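Local coordinates for protein glutamate tRNA ligase (Elizabethkingia meningoseptica, PDB 6BRL) that probably attaches glutamate to its tRNA as a class I glutamyl-tRNA synthetase, caught here with its amino acid bound, at residues A[15-20]-A[49-54]; A[436-441]-A[454-459]; A[108-113]-A[170-175]. All blocks are in the same frame, centred on the assembly; numbering follows the deposited sequence.

Interaction 1: A[15-20]-A[49-54]; sequences RFAPSP and RIEDTD. With GLU (glutamic acid), chain B.
The amino nitrogen of the bound glutamate is held from both segments at once: it donates to Ala17 O (2.9 Å) and to Glu51 OE1 (3.0 Å). The methyl group of Ala17 meanwhile rests against the other oxygen of that carboxylate. Arg49 forms a side-on salt bridge to this OE2 of Glu51, NE and NH2 both donating to it at 2.8 Å, with OE2 in the guanidinium plane. Asn214 also bonds OE1, so both carboxylate oxygens are tied down: Arg49, behind the pocket, and Asn214, a pocket residue, together fix the orientation of this acid. At the other end of the ligand, Arg15 forms a paired contact, NH1 reaching ligand OE2 at 2.9 Å and NH2 reaching ligand OE1 at 3.0 Å, nearly straight and edge-on. Its CG lies between the backbone N and the carbonyl carbon (chi1 76°) and its chain bends at chi2, which carries the guanidinium to the ligand. The two guanidinium planes stand 78° apart, with NH2 of Arg49 over one face of Arg15; Asp218 forms salt bridges to both arginines and probably offsets their charge. Alongside, the backbones pair: Arg49 N donates to Phe16 O (3.0 Å) and Glu51 N to Pro18 O (3.1 Å), the second donor standing 34° out of the carbonyl plane. These bonds prolong the pairing of parallel strands 13-16 and 45-48 into the loops beyond. Amino group and side-chain carboxylate are thus both read by matched polar partners, consistent with selection of glutamate by charge and length.

Interaction 2: A[436-441]-A[454-459]; sequences QELTEA and ESIHHL
Among the flat groups, the Glu437 carboxylate comes up to the opposing helix, its OE1 lying 4.4 Å from CD1 of Leu459; this is a loose approach to a methyl group, and the same oxygen makes a weak, long ion pair with Lys463. Two other flat groups are engaged within their own helices. On one face of the His458 ring sits Glu454 O, offset toward the rim, while the Gln436 amide donates in its own plane through NE2 to Glu440 OE2 (3.1 Å), NE2 approaching that oxygen from above the carboxylate plane. What joins 436-441 to 454-459 is mainly aliphatic. CD2 of Leu459 abuts the backbone of Leu438, 3.7 Å from its CA, and the two leucine side chains meet at about a right angle. Leu459 CG stands anti to its backbone N (chi1 174°), which sends the branch across the gap. CD1 of Leu438 touches Ile456 CG1 at 3.9 Å. At the other end, Ala441 CB faces Ser455 OG at 3.8 Å. The axes of these short segments approach to 10.2 Å with their directions 133° apart, a spacing that fits contact through side chains. In the anticodon-binding region, helices 431-442 and 449-463 share a further neighbour: Leu438 and Ile456 both lean on Leu474 of helix 467-479, while Thr439 turns to helix 496-510, making this pair part of a helical bundle.

Interaction 3: A[108-113]-A[170-175]; sequences KTDYAY and RFKMPL
The shortest polar link runs from Lys172 N to Tyr111 O, 2.7 Å with a nearly straight N-H (172°), although the donor stands above the carbonyl plane. Two further backbone bonds close the Tyr113 and Arg170 pair: Tyr113 N to Arg170 O and Arg170 N to Tyr113 O, each 2.9 Å. They define an antiparallel hydrogen-bonded pair, next to which Ala112 and Phe171 form a non-hydrogen-bonded one. Farther out, Lys172 NZ makes a long salt bridge to Asp110 OD1 (3.3 Å), met on the syn side of the carboxylate; the lysine is extended, with CG anti to the backbone N (chi1 -175°), and its CD passes the Asp110 carbonyl oxygen. Packing follows on both faces of the sheet. On the face of Tyr113 and Arg170, CB of Arg170 makes a CH-pi contact over the tyrosine ring, 4.1 Å from the centroid and 22° off the normal, while Lys172 CB meets the ring at its edge. Asp198 takes the phenol OH through its side chain and Arg170 NH1 through its backbone O, so both polar ends are fixed by one residue. On the face of Ala112 and Phe171, the Phe171 side chain runs beside that of Tyr111, from the loop just before the strand, both pointing the same way (CD2 of Tyr111 to CE1 of Phe171 3.8 Å). Both pack against helix 236-246, where Glu244 bonds the Tyr111 OH. The bridges pair edge strand 112-115 with central strand 168-171, which in turn pairs with 200-202, consistent with the acceptor-stem-binding insertion of glutamyl-tRNA synthetases.

Overall arrangement
From the N terminus, interaction 1 comes first: strand 13-16 leads through helix 26-41 and strand 45-48, and the contact closes this beta-alpha-beta unit at the amino acid pocket. Interaction 3 then opens, closing a longer loop of 56 residues that holds helices 119-131 and 154-162 and brings two strands together. Interaction 2 closes a hairpin of successive helices, with 12 residues between its segments, six of them helical. The three follow in series; none nests or crosses. Interactions 1 and 3 both belong to the catalytic domain, with centres about 26 Å apart, whereas interaction 2 lies in the anticodon-binding region, its centre about 70 Å from that of interaction 1, across the chain's centre.

Interaction 1: A[15-20]-A[49-54]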
loop_
_atom_site.group_PDB
_atom_site.type_symbol
_atom_site.label_atom_id
_atom_site.label_comp_id
_atom_site.label_asym_id
_atom_site.label_seq_id
_atom_site.Cartn_x
_atom_site.Cartn_y
_atom_site.Cartn_z
ATOM N N ARG A 15 -16.589 0.669 7.444
ATOM C CA ARG A 15 -15.545 1.350 8.217
ATOM C C ARG A 15 -14.218 0.630 8.049
ATOM O O ARG A 15 -14.155 -0.598 8.143
ATOM C CB ARG A 15 -15.876 1.448 9.715
ATOM C CG ARG A 15 -15.712 0.168 10.569
ATOM C CD ARG A 15 -16.625 -1.021 10.163
ATOM N NE ARG A 15 -16.497 -2.119 11.129
ATOM C CZ ARG A 15 -15.458 -2.957 11.153
ATOM N NH1 ARG A 15 -14.464 -2.836 10.248
ATOM N NH2 ARG A 15 -15.389 -3.912 12.083
ATOM N N PHE A 16 -13.181 1.408 7.761
ATOM C CA PHE A 16 -11.799 0.977 7.903
ATOM C C PHE A 16 -11.419 1.230 9.359
ATOM O O PHE A 16 -11.578 2.348 9.848
ATOM C CB PHE A 16 -10.912 1.763 6.925
ATOM C CG PHE A 16 -9.456 1.333 6.912
ATOM C CD1 PHE A 16 -9.115 -0.005 6.804
ATOM C CD2 PHE A 16 -8.447 2.265 6.959
ATOM C CE1 PHE A 16 -7.787 -0.422 6.764
ATOM C CE2 PHE A 16 -7.087 1.864 6.932
ATOM C CZ PHE A 16 -6.760 0.523 6.839
ATOM N N ALA A 17 -11.034 0.180 10.083
ATOM C CA ALA A 17 -10.856 0.234 11.534
ATOM C C ALA A 17 -9.449 -0.215 11.934
ATOM O O ALA A 17 -9.288 -1.160 12.702
ATOM C CB ALA A 17 -11.905 -0.637 12.222
ATOM N N PRO A 18 -8.405 0.415 11.416
ATOM C CA PRO A 18 -7.060 -0.011 11.807
ATOM C C PRO A 18 -6.743 0.426 13.232
ATOM O O PRO A 18 -7.183 1.488 13.701
ATOM C CB PRO A 18 -6.151 0.715 10.809
ATOM C CG PRO A 18 -6.815 2.085 10.712
ATOM C CD PRO A 18 -8.375 1.703 10.704
ATOM N N SER A 19 -5.957 -0.422 13.917
ATOM C CA SER A 19 -5.324 -0.043 15.179
ATOM C C SER A 19 -4.054 0.755 14.912
ATOM O O SER A 19 -3.353 0.505 13.929
ATOM C CB SER A 19 -4.964 -1.276 15.998
ATOM O OG SER A 19 -4.011 -2.066 15.309
ATOM N N PRO A 20 -3.724 1.735 15.787
ATOM C CA PRO A 20 -2.539 2.582 15.512
ATOM C C PRO A 20 -1.235 1.867 15.844
ATOM O O PRO A 20 -0.523 2.183 16.790
ATOM C CB PRO A 20 -2.796 3.803 16.404
ATOM C CG PRO A 20 -3.536 3.202 17.634
ATOM C CD PRO A 20 -4.456 2.172 17.000
ATOM N N ARG A 49 -12.457 4.499 11.769
ATOM C CA ARG A 49 -12.499 4.377 13.225
ATOM C C ARG A 49 -11.119 3.951 13.714
ATOM O O ARG A 49 -10.552 2.967 13.216
ATOM C CB ARG A 49 -13.574 3.357 13.681
ATOM C CG ARG A 49 -13.699 3.248 15.256
ATOM C CD ARG A 49 -14.889 2.350 15.696
ATOM N NE ARG A 49 -14.697 0.933 15.359
ATOM C CZ ARG A 49 -15.606 0.175 14.736
ATOM N NH1 ARG A 49 -16.801 0.672 14.393
ATOM N NH2 ARG A 49 -15.352 -1.103 14.494
ATOM N N ILE A 50 -10.555 4.701 14.648
ATOM C CA ILE A 50 -9.207 4.397 15.141
ATOM C C ILE A 50 -9.338 3.475 16.351
ATOM O O ILE A 50 -9.930 3.860 17.367
ATOM C CB ILE A 50 -8.435 5.675 15.500
ATOM C CG1 ILE A 50 -8.118 6.468 14.243
ATOM C CG2 ILE A 50 -7.090 5.326 16.171
ATOM C CD1 ILE A 50 -7.114 5.761 13.327
ATOM N N GLU A 51 -8.736 2.277 16.265
ATOM C CA GLU A 51 -9.010 1.190 17.224
ATOM C C GLU A 51 -7.861 1.127 18.225
ATOM O O GLU A 51 -6.957 0.293 18.157
ATOM C CB GLU A 51 -9.256 -0.120 16.489
ATOM C CG GLU A 51 -10.599 0.029 15.741
ATOM C CD GLU A 51 -11.516 -1.182 15.792
ATOM O OE1 GLU A 51 -11.077 -2.294 16.108
ATOM O OE2 GLU A 51 -12.699 -1.037 15.457
ATOM N N ASP A 52 -7.883 2.069 19.152
ATOM C CA ASP A 52 -6.720 2.310 20.001
ATOM C C ASP A 52 -7.013 1.910 21.444
ATOM O O ASP A 52 -6.673 2.637 22.375
ATOM C CB ASP A 52 -6.281 3.777 19.914
ATOM C CG ASP A 52 -7.395 4.761 20.336
ATOM O OD1 ASP A 52 -8.569 4.379 20.325
ATOM O OD2 ASP A 52 -7.104 5.909 20.709
ATOM N N THR A 53 -7.691 0.772 21.648
ATOM C CA THR A 53 -8.011 0.348 23.012
ATOM C C THR A 53 -6.817 -0.274 23.732
ATOM O O THR A 53 -6.805 -0.307 24.967
ATOM C CB THR A 53 -9.169 -0.663 23.034
ATOM O OG1 THR A 53 -8.837 -1.801 22.229
ATOM C CG2 THR A 53 -10.496 -0.048 22.540
ATOM N N ASP A 54 -5.819 -0.768 23.001
ATOM C CA ASP A 54 -4.645 -1.406 23.611
ATOM C C ASP A 54 -3.515 -0.387 23.672
ATOM O O ASP A 54 -2.726 -0.241 22.737
ATOM C CB ASP A 54 -4.233 -2.647 22.842
ATOM C CG ASP A 54 -3.151 -3.440 23.562
ATOM O OD1 ASP A 54 -2.457 -2.858 24.434
ATOM O OD2 ASP A 54 -2.984 -4.634 23.248
HETATM N N GLU B . -8.606 -3.134 14.721
HETATM C CA GLU B . -8.788 -4.259 13.793
HETATM C C GLU B . -7.588 -4.416 12.826
HETATM O O GLU B . -7.478 -5.391 12.051
HETATM C CB GLU B . -10.093 -4.083 13.006
HETATM C CG GLU B . -10.645 -5.362 12.406
HETATM C CD GLU B . -12.054 -5.171 11.874
HETATM O OE1 GLU B . -13.018 -5.655 12.556
HETATM O OE2 GLU B . -12.175 -4.517 10.798
HETATM O OXT GLU B . -6.680 -3.561 12.818
#

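Interaction 2: A[436-441]-A[454-459]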
loop_
_atom_site.group_PDB
_atom_site.type_symbol
_atom_site.label_atom_id
_atom_site.label_comp_id
_atom_site.label_asym_id
_atom_site.label_seq_id
_atom_site.Cartn_x
_atom_site.Cartn_y
_atom_site.Cartn_z
ATOM N N GLN A 436 34.821 15.830 -38.173
ATOM C CA GLN A 436 35.099 17.230 -38.497
ATOM C C GLN A 436 34.356 17.654 -39.759
ATOM O O GLN A 436 33.798 18.759 -39.817
ATOM C CB GLN A 436 36.606 17.464 -38.640
ATOM C CG GLN A 436 36.962 18.949 -38.822
ATOM C CD GLN A 436 36.351 19.835 -37.738
ATOM O OE1 GLN A 436 36.303 19.451 -36.559
ATOM N NE2 GLN A 436 35.871 21.022 -38.131
ATOM N N GLU A 437 34.322 16.796 -40.780
ATOM C CA GLU A 437 33.477 17.094 -41.939
ATOM C C GLU A 437 32.003 17.247 -41.538
ATOM O O GLU A 437 31.298 18.149 -42.022
ATOM C CB GLU A 437 33.659 16.000 -42.995
ATOM C CG GLU A 437 35.092 15.966 -43.597
ATOM C CD GLU A 437 35.336 14.781 -44.518
ATOM O OE1 GLU A 437 34.478 13.881 -44.590
ATOM O OE2 GLU A 437 36.398 14.734 -45.169
ATOM N N LEU A 438 31.516 16.373 -40.658
ATOM C CA LEU A 438 30.153 16.537 -40.156
ATOM C C LEU A 438 29.967 17.911 -39.503
ATOM O O LEU A 438 28.981 18.619 -39.779
ATOM C CB LEU A 438 29.837 15.395 -39.184
ATOM C CG LEU A 438 28.452 15.570 -38.549
ATOM C CD1 LEU A 438 27.406 15.473 -39.593
ATOM C CD2 LEU A 438 28.214 14.539 -37.467
ATOM N N THR A 439 30.924 18.328 -38.664
ATOM C CA THR A 439 30.845 19.658 -38.068
ATOM C C THR A 439 30.727 20.730 -39.132
ATOM O O THR A 439 29.929 21.667 -39.001
ATOM C CB THR A 439 32.078 19.937 -37.223
ATOM O OG1 THR A 439 32.022 19.168 -36.023
ATOM C CG2 THR A 439 32.133 21.387 -36.865
ATOM N N GLU A 440 31.523 20.616 -40.194
ATOM C CA GLU A 440 31.475 21.635 -41.228
ATOM C C GLU A 440 30.111 21.656 -41.886
ATOM O O GLU A 440 29.575 22.730 -42.173
ATOM C CB GLU A 440 32.587 21.398 -42.264
ATOM C CG GLU A 440 33.997 21.229 -41.698
ATOM C CD GLU A 440 34.624 22.495 -41.096
ATOM O OE1 GLU A 440 33.902 23.491 -40.839
ATOM O OE2 GLU A 440 35.865 22.479 -40.873
ATOM N N ALA A 441 29.508 20.479 -42.091
ATOM C CA ALA A 441 28.190 20.413 -42.730
ATOM C C ALA A 441 27.100 21.059 -41.871
ATOM O O ALA A 441 26.310 21.873 -42.370
ATOM C CB ALA A 441 27.818 18.959 -43.039
ATOM N N GLU A 454 18.680 15.228 -42.655
ATOM C CA GLU A 454 18.940 15.257 -44.098
ATOM C C GLU A 454 20.390 15.622 -44.389
ATOM O O GLU A 454 21.008 15.068 -45.307
ATOM C CB GLU A 454 17.987 16.237 -44.783
ATOM N N SER A 455 20.965 16.529 -43.599
ATOM C CA SER A 455 22.357 16.898 -43.801
ATOM C C SER A 455 23.298 15.736 -43.499
ATOM O O SER A 455 24.322 15.554 -44.175
ATOM C CB SER A 455 22.676 18.095 -42.926
ATOM O OG SER A 455 24.062 18.253 -42.787
ATOM N N ILE A 456 22.978 14.945 -42.483
ATOM C CA ILE A 456 23.788 13.772 -42.188
ATOM C C ILE A 456 23.657 12.759 -43.306
ATOM O O ILE A 456 24.641 12.140 -43.722
ATOM C CB ILE A 456 23.368 13.169 -40.831
ATOM C CG1 ILE A 456 23.751 14.100 -39.679
ATOM C CG2 ILE A 456 23.993 11.789 -40.629
ATOM C CD1 ILE A 456 23.130 13.653 -38.293
ATOM N N HIS A 457 22.430 12.556 -43.794
ATOM C CA HIS A 457 22.219 11.669 -44.931
ATOM C C HIS A 457 23.031 12.121 -46.155
ATOM O O HIS A 457 23.648 11.292 -46.832
ATOM C CB HIS A 457 20.730 11.592 -45.248
ATOM C CG HIS A 457 20.418 10.786 -46.468
ATOM N ND1 HIS A 457 19.812 11.323 -47.583
ATOM C CD2 HIS A 457 20.631 9.479 -46.751
ATOM C CE1 HIS A 457 19.666 10.383 -48.500
ATOM N NE2 HIS A 457 20.154 9.254 -48.020
ATOM N N HIS A 458 23.093 13.434 -46.421
ATOM C CA HIS A 458 23.817 13.908 -47.599
ATOM C C HIS A 458 25.309 13.651 -47.467
ATOM O O HIS A 458 25.984 13.336 -48.460
ATOM C CB HIS A 458 23.566 15.398 -47.817
ATOM C CG HIS A 458 22.183 15.708 -48.288
ATOM N ND1 HIS A 458 21.618 16.959 -48.164
ATOM C CD2 HIS A 458 21.250 14.925 -48.875
ATOM C CE1 HIS A 458 20.399 16.938 -48.668
ATOM N NE2 HIS A 458 20.147 15.713 -49.096
ATOM N N LEU A 459 25.844 13.803 -46.250
ATOM C CA LEU A 459 27.261 13.537 -46.031
ATOM C C LEU A 459 27.552 12.062 -46.219
ATOM O O LEU A 459 28.502 11.703 -46.926
ATOM C CB LEU A 459 27.694 14.006 -44.646
ATOM C CG LEU A 459 29.121 13.663 -44.232
ATOM C CD1 LEU A 459 30.127 14.343 -45.150
ATOM C CD2 LEU A 459 29.379 14.085 -42.798
#

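Interaction 3: A[108-113]-A[170-175]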
loop_
_atom_site.group_PDB
_atom_site.type_symbol
_atom_site.label_atom_id
_atom_site.label_comp_id
_atom_site.label_asym_id
_atom_site.label_seq_id
_atom_site.Cartn_x
_atom_site.Cartn_y
_atom_site.Cartn_z
ATOM N N LYS A 108 -26.111 -8.277 32.686
ATOM C CA LYS A 108 -27.449 -8.707 33.084
ATOM C C LYS A 108 -27.871 -9.972 32.365
ATOM O O LYS A 108 -28.969 -10.473 32.618
ATOM C CB LYS A 108 -28.493 -7.612 32.815
ATOM C CG LYS A 108 -28.256 -6.355 33.610
ATOM C CD LYS A 108 -29.043 -5.173 33.075
ATOM C CE LYS A 108 -28.571 -3.899 33.784
ATOM N NZ LYS A 108 -29.328 -2.652 33.423
ATOM N N THR A 109 -27.059 -10.476 31.450
ATOM C CA THR A 109 -27.415 -11.676 30.720
ATOM C C THR A 109 -26.619 -12.849 31.258
ATOM O O THR A 109 -25.756 -12.698 32.110
ATOM C CB THR A 109 -27.148 -11.528 29.226
ATOM O OG1 THR A 109 -25.723 -11.616 29.005
ATOM C CG2 THR A 109 -27.754 -10.203 28.679
ATOM N N ASP A 110 -26.899 -14.024 30.696
ATOM C CA ASP A 110 -26.197 -15.268 30.970
ATOM C C ASP A 110 -24.981 -15.454 30.063
ATOM O O ASP A 110 -24.348 -16.515 30.092
ATOM C CB ASP A 110 -27.187 -16.441 30.818
ATOM C CG ASP A 110 -26.570 -17.805 31.150
ATOM O OD1 ASP A 110 -25.795 -17.887 32.133
ATOM O OD2 ASP A 110 -26.867 -18.796 30.434
ATOM N N TYR A 111 -24.621 -14.439 29.265
ATOM C CA TYR A 111 -23.583 -14.622 28.280
ATOM C C TYR A 111 -22.235 -14.126 28.763
ATOM O O TYR A 111 -21.256 -14.224 28.022
ATOM C CB TYR A 111 -23.951 -13.898 26.991
ATOM C CG TYR A 111 -25.085 -14.475 26.162
ATOM C CD1 TYR A 111 -26.415 -14.161 26.435
ATOM C CD2 TYR A 111 -24.800 -15.230 25.015
ATOM C CE1 TYR A 111 -27.456 -14.648 25.620
ATOM C CE2 TYR A 111 -25.810 -15.710 24.195
ATOM C CZ TYR A 111 -27.137 -15.419 24.493
ATOM O OH TYR A 111 -28.124 -15.917 23.642
ATOM N N ALA A 112 -22.166 -13.543 29.956
ATOM C CA ALA A 112 -20.913 -12.963 30.412
ATOM C C ALA A 112 -20.784 -13.210 31.903
ATOM O O ALA A 112 -21.789 -13.316 32.618
ATOM C CB ALA A 112 -20.823 -11.460 30.122
ATOM N N TYR A 113 -19.543 -13.314 32.367
ATOM C CA TYR A 113 -19.302 -13.538 33.790
ATOM C C TYR A 113 -17.991 -12.870 34.196
ATOM O O TYR A 113 -17.237 -12.417 33.347
ATOM C CB TYR A 113 -19.297 -15.038 34.097
ATOM C CG TYR A 113 -18.220 -15.886 33.408
ATOM C CD1 TYR A 113 -17.066 -16.267 34.105
ATOM C CD2 TYR A 113 -18.384 -16.363 32.089
ATOM C CE1 TYR A 113 -16.095 -17.053 33.526
ATOM C CE2 TYR A 113 -17.391 -17.167 31.474
ATOM C CZ TYR A 113 -16.268 -17.517 32.214
ATOM O OH TYR A 113 -15.306 -18.302 31.667
ATOM N N ARG A 170 -15.582 -12.179 30.973
ATOM C CA ARG A 170 -15.434 -13.160 29.903
ATOM C C ARG A 170 -16.793 -13.500 29.309
ATOM O O ARG A 170 -17.811 -13.467 29.990
ATOM C CB ARG A 170 -14.786 -14.454 30.389
ATOM C CG ARG A 170 -13.307 -14.316 30.827
ATOM C CD ARG A 170 -12.742 -15.664 31.345
ATOM N NE ARG A 170 -11.299 -15.545 31.635
ATOM C CZ ARG A 170 -10.344 -15.663 30.728
ATOM N NH1 ARG A 170 -10.660 -15.927 29.471
ATOM N NH2 ARG A 170 -9.068 -15.523 31.080
ATOM N N PHE A 171 -16.786 -13.835 28.026
ATOM C CA PHE A 171 -17.966 -14.363 27.354
ATOM C C PHE A 171 -18.153 -15.813 27.775
ATOM O O PHE A 171 -17.190 -16.569 27.819
ATOM C CB PHE A 171 -17.779 -14.293 25.838
ATOM C CG PHE A 171 -18.999 -14.758 25.068
ATOM C CD1 PHE A 171 -20.074 -13.895 24.867
ATOM C CD2 PHE A 171 -19.069 -16.057 24.569
ATOM C CE1 PHE A 171 -21.218 -14.321 24.191
ATOM C CE2 PHE A 171 -20.196 -16.477 23.857
ATOM C CZ PHE A 171 -21.260 -15.611 23.688
ATOM N N LYS A 172 -19.389 -16.205 28.099
ATOM C CA LYS A 172 -19.672 -17.598 28.474
ATOM C C LYS A 172 -20.138 -18.380 27.242
ATOM O O LYS A 172 -21.307 -18.294 26.853
ATOM C CB LYS A 172 -20.730 -17.657 29.576
ATOM C CG LYS A 172 -20.990 -19.063 30.121
ATOM C CD LYS A 172 -22.137 -19.022 31.167
ATOM C CE LYS A 172 -22.631 -20.389 31.590
ATOM N NZ LYS A 172 -23.563 -20.225 32.770
ATOM N N MET A 173 -19.232 -19.165 26.648
ATOM C CA MET A 173 -19.561 -19.923 25.433
ATOM C C MET A 173 -20.659 -20.933 25.710
ATOM O O MET A 173 -20.528 -21.730 26.647
ATOM C CB MET A 173 -18.371 -20.713 24.894
ATOM C CG MET A 173 -17.571 -19.989 23.896
ATOM S SD MET A 173 -18.510 -19.523 22.431
ATOM C CE MET A 173 -17.458 -18.168 21.965
ATOM N N PRO A 174 -21.687 -21.000 24.871
ATOM C CA PRO A 174 -22.689 -22.068 24.986
ATOM C C PRO A 174 -22.060 -23.438 24.783
ATOM O O PRO A 174 -21.006 -23.589 24.153
ATOM C CB PRO A 174 -23.680 -21.754 23.853
ATOM C CG PRO A 174 -23.449 -20.392 23.474
ATOM C CD PRO A 174 -22.030 -20.014 23.845
ATOM N N LEU A 175 -22.741 -24.459 25.305
ATOM C CA LEU A 175 -22.259 -25.827 25.189
ATOM C C LEU A 175 -22.745 -26.445 23.878
ATOM O O LEU A 175 -23.949 -26.432 23.584
ATOM C CB LEU A 175 -22.724 -26.684 26.378
ATOM C CG LEU A 175 -22.467 -26.188 27.816
ATOM C CD1 LEU A 175 -23.259 -26.997 28.889
ATOM C CD2 LEU A 175 -20.969 -26.162 28.160
#